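Beta sliding clamp (Caulobacter crescentus, PDB 5WCE) probably encircles DNA as a ring-shaped head-to-tail homodimer, tethering DNA polymerases and other proteins to the duplex and so making replication processive. Local coordinates at residues 236-239 / 244-247; 57-62 / 125-130. All coordinates share one frame; numbering follows the deposited sequence.

Contact 1: residues 236-239 / 244-247; sequences VRFE and ALTS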
# COMPACT_ATOMS: atom_id res chain seq x y z
N VAL A 236 31.41 -5.19 -6.99
CA VAL A 236 30.64 -6.10 -7.79
C VAL A 236 29.95 -5.27 -8.88
O VAL A 236 29.59 -4.11 -8.65
CB VAL A 236 29.69 -6.95 -6.92
CG1 VAL A 236 28.66 -6.13 -6.22
CG2 VAL A 236 28.95 -7.96 -7.74
N ARG A 237 29.85 -5.84 -10.08
CA ARG A 237 29.17 -5.19 -11.20
C ARG A 237 28.25 -6.18 -11.91
O ARG A 237 28.65 -7.30 -12.26
CB ARG A 237 30.16 -4.58 -12.17
CG ARG A 237 29.56 -3.73 -13.29
CD ARG A 237 30.66 -2.94 -13.96
NE ARG A 237 30.12 -2.09 -15.00
CZ ARG A 237 29.80 -2.48 -16.23
NH1 ARG A 237 30.03 -3.73 -16.63
NH2 ARG A 237 29.34 -1.56 -17.09
N PHE A 238 27.01 -5.76 -12.11
CA PHE A 238 26.03 -6.52 -12.85
C PHE A 238 25.77 -5.71 -14.12
O PHE A 238 25.43 -4.52 -14.04
CB PHE A 238 24.74 -6.63 -12.10
CG PHE A 238 24.83 -7.27 -10.76
CD1 PHE A 238 24.57 -8.64 -10.61
CD2 PHE A 238 25.05 -6.50 -9.60
CE1 PHE A 238 24.62 -9.24 -9.38
CE2 PHE A 238 25.10 -7.11 -8.36
CZ PHE A 238 24.87 -8.48 -8.26
N GLU A 239 25.90 -6.35 -15.26
CA GLU A 239 25.49 -5.75 -16.54
C GLU A 239 24.24 -6.45 -17.14
O GLU A 239 24.24 -7.70 -17.32
CB GLU A 239 26.64 -5.89 -17.50
CG GLU A 239 27.12 -4.64 -18.17
CD GLU A 239 28.23 -4.97 -19.12
OE1 GLU A 239 27.99 -5.69 -20.12
OE2 GLU A 239 29.37 -4.59 -18.82
N ALA A 244 23.64 -1.03 -16.20
CA ALA A 244 24.69 -1.71 -15.35
C ALA A 244 24.61 -1.19 -13.93
O ALA A 244 24.25 -0.01 -13.68
CB ALA A 244 26.06 -1.49 -15.92
N LEU A 245 24.87 -2.03 -12.95
CA LEU A 245 24.85 -1.63 -11.56
C LEU A 245 26.22 -1.99 -11.00
O LEU A 245 26.62 -3.16 -11.05
CB LEU A 245 23.73 -2.39 -10.86
CG LEU A 245 23.38 -2.13 -9.41
CD1 LEU A 245 22.53 -3.31 -8.89
CD2 LEU A 245 24.52 -2.01 -8.48
N THR A 246 26.97 -0.99 -10.55
CA THR A 246 28.29 -1.21 -9.93
C THR A 246 28.15 -0.86 -8.46
O THR A 246 27.60 0.21 -8.12
CB THR A 246 29.37 -0.36 -10.61
OG1 THR A 246 29.32 -0.51 -12.03
CG2 THR A 246 30.72 -0.72 -10.09
N SER A 247 28.66 -1.71 -7.56
CA SER A 247 28.47 -1.50 -6.11
C SER A 247 29.71 -1.83 -5.32
O SER A 247 30.45 -2.81 -5.63
CB SER A 247 27.28 -2.35 -5.59
OG SER A 247 27.13 -2.27 -4.17
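Val-236 and Ser-247 form a hydrogen-bonded antiparallel pair, Val-236 N giving to Ser-247 O at 2.9 Å and Ser-247 N to Val-236 O at 2.8 Å. Val-236 CG1 lies 4.1 Å from Ser-247 CB; the serine hydroxyl bonds instead to Thr-212. Next, Arg-237 faces Thr-246 in a non-hydrogen-bonded pair on the other face. Its CG stands anti to the backbone N (chi1 -173°) and the chain runs extended, carrying Arg-237 CD past Thr-246 OG1 at 3.4 Å and laying one face of the guanidinium over Ala-244, with Arg-237 NH2 3.5 Å from Ala-244 CB. Replacing this arginine with an alanine would probably uncover the methyl of Ala-244 and strip Thr-246 OG1 of the aliphatic chain running past it. These strands make a beta hairpin of the central domain, within a sheet that continues into the N-terminal domain. Phe-238 returns to the face of Val-236, bonding in both directions with the backbone of Leu-245. Its ring lies alongside the leucine, Phe-238 CD2 4.1 Å from Leu-245 CD1, and both pack on helix 210-220. Glu-239 sets CG 4.0 Å from Ala-244 CB, while its carboxylate forms a salt bridge with Arg-135.

Contact 2: residues 57-62 / 125-130; sequences DMEIID and PVMSSD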
# COMPACT_ATOMS: atom_id res chain seq x y z
N ASP A 57 27.15 4.17 -2.41
CA ASP A 57 27.46 2.73 -2.31
C ASP A 57 27.37 2.03 -3.64
O ASP A 57 28.17 1.13 -3.95
CB ASP A 57 26.52 2.05 -1.30
CG ASP A 57 26.76 2.54 0.12
OD1 ASP A 57 27.93 2.75 0.52
OD2 ASP A 57 25.78 2.75 0.83
N MET A 58 26.41 2.44 -4.46
CA MET A 58 26.20 1.86 -5.75
C MET A 58 25.82 2.90 -6.79
O MET A 58 25.36 4.01 -6.44
CB MET A 58 25.16 0.79 -5.68
CG MET A 58 23.73 1.32 -5.56
SD MET A 58 22.52 0.06 -5.06
CE MET A 58 23.01 0.11 -3.35
N GLU A 59 26.06 2.52 -8.04
CA GLU A 59 25.79 3.39 -9.18
C GLU A 59 25.00 2.60 -10.19
O GLU A 59 25.40 1.47 -10.53
CB GLU A 59 27.10 3.85 -9.83
CG GLU A 59 26.93 4.71 -11.08
CD GLU A 59 28.24 4.83 -11.82
OE1 GLU A 59 28.84 5.88 -11.71
OE2 GLU A 59 28.69 3.82 -12.41
N ILE A 60 23.93 3.18 -10.70
CA ILE A 60 23.23 2.57 -11.82
C ILE A 60 23.48 3.46 -13.03
O ILE A 60 23.36 4.70 -12.90
CB ILE A 60 21.72 2.45 -11.60
CG1 ILE A 60 21.39 1.73 -10.28
CG2 ILE A 60 21.10 1.72 -12.75
CD1 ILE A 60 19.89 1.58 -9.96
N ILE A 61 23.81 2.83 -14.15
CA ILE A 61 24.00 3.54 -15.45
C ILE A 61 23.05 2.93 -16.46
O ILE A 61 22.69 1.72 -16.36
CB ILE A 61 25.47 3.50 -15.94
CG1 ILE A 61 26.42 4.10 -14.87
CG2 ILE A 61 25.70 4.31 -17.22
CD1 ILE A 61 27.88 4.21 -15.30
N ASP A 62 22.62 3.73 -17.44
CA ASP A 62 21.81 3.23 -18.51
C ASP A 62 22.00 4.12 -19.72
O ASP A 62 22.65 5.19 -19.62
CB ASP A 62 20.35 3.08 -18.07
CG ASP A 62 19.50 2.13 -18.98
OD1 ASP A 62 19.99 1.45 -19.89
OD2 ASP A 62 18.28 2.12 -18.81
N PRO A 125 29.64 12.19 -8.31
CA PRO A 125 30.67 11.18 -7.94
C PRO A 125 31.01 10.20 -9.06
O PRO A 125 30.23 9.93 -9.93
CB PRO A 125 30.05 10.42 -6.77
CG PRO A 125 28.76 11.13 -6.45
CD PRO A 125 28.45 12.17 -7.47
N VAL A 126 32.22 9.67 -9.00
CA VAL A 126 32.80 8.79 -10.00
C VAL A 126 32.90 7.47 -9.27
O VAL A 126 33.45 7.42 -8.18
CB VAL A 126 34.19 9.30 -10.37
CG1 VAL A 126 34.98 8.29 -11.21
CG2 VAL A 126 34.05 10.68 -11.03
N MET A 127 32.28 6.44 -9.81
CA MET A 127 32.42 5.09 -9.25
C MET A 127 33.46 4.38 -10.11
O MET A 127 33.23 4.19 -11.30
CB MET A 127 31.08 4.37 -9.33
CG MET A 127 31.16 2.86 -9.10
SD MET A 127 31.31 2.44 -7.37
CE MET A 127 29.71 2.81 -6.72
N SER A 128 34.58 3.97 -9.52
CA SER A 128 35.64 3.36 -10.32
C SER A 128 35.34 1.86 -10.43
O SER A 128 34.81 1.27 -9.47
CB SER A 128 36.99 3.60 -9.70
OG SER A 128 36.98 3.10 -8.38
N SER A 129 35.62 1.30 -11.61
CA SER A 129 35.51 -0.12 -11.87
C SER A 129 36.89 -0.81 -12.08
O SER A 129 36.96 -1.86 -12.67
CB SER A 129 34.62 -0.33 -13.09
OG SER A 129 35.35 -0.27 -14.32
N ASP A 130 37.95 -0.23 -11.54
CA ASP A 130 39.27 -0.85 -11.55
C ASP A 130 39.24 -2.09 -10.70
O ASP A 130 38.51 -2.14 -9.71
CB ASP A 130 40.35 0.09 -10.99
CG ASP A 130 40.60 1.29 -11.86
OD1 ASP A 130 40.07 1.35 -12.99
OD2 ASP A 130 41.35 2.18 -11.39
O HOH W 1 28.62 7.62 -9.87
O HOH W 2 31.28 6.80 -12.41
O HOH W 3 31.06 3.91 -13.65
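Glu-59 and Met-127 run past one another in opposite senses, the acid reaching out from the strand as the thioether reaches back from the loop. The glutamate is extended, CG anti to its own N (chi1 177°), which carries the carboxylate out to the loop backbone; there Met-127 CB sits over one face of the carboxylate, 3.6 Å from Glu-59 OE1. Bends at chi2 (78°) and chi3 (71°) fold the methionine so that the terminal methyl meets the start of the strand, with Met-127 CE 3.6 Å from Asp-57 O and 3.8 Å from Met-58 CA. No direct hydrogen bond joins the segments, and water does that work. One water links Glu-59 OE1 to Pro-125 O. A second lies 2.7 Å from Glu-59 OE1 and accepts from Met-127 N at 2.8 Å. A third lies 2.7 Å from Glu-59 OE2 and 3.2 Å from Met-127 O, where it may donate to one or the other. Both carboxylate oxygens of this buried glutamate thus have water beside them, which is likely to ease the cost of burying its charge. Met-127 also touches Thr-246 of strand 243-248, which pairs with strand 58-65. Across the sheet, Met-58 packs on helix 210-220, while the loop 125-130 lies over the face of Glu-59 on its way from strand 112-116 to strand 136-139.

How the contacts relate
Of the four segments, 57-62 on strand 58-65 is met first, and contact 2 closes a long loop when the chain returns at 125-130, between strands 112-116 and 136-139. Contact 1 opens only later and closes the tight hairpin between strands 235-240 and 243-248, so the two are in series and neither encloses the other. In space they meet, with centres about 8 Å apart, because strand 243-248 has strand 58-65 as its other neighbour: Thr-246 O to Glu-59 N and Ala-244 N to Ile-61 O are probable hydrogen bonds. The eight-stranded sheet thereby runs unbroken from the N-terminal into the central domain, and the loop 125-130 lies against this junction, Met-127 touching both strands.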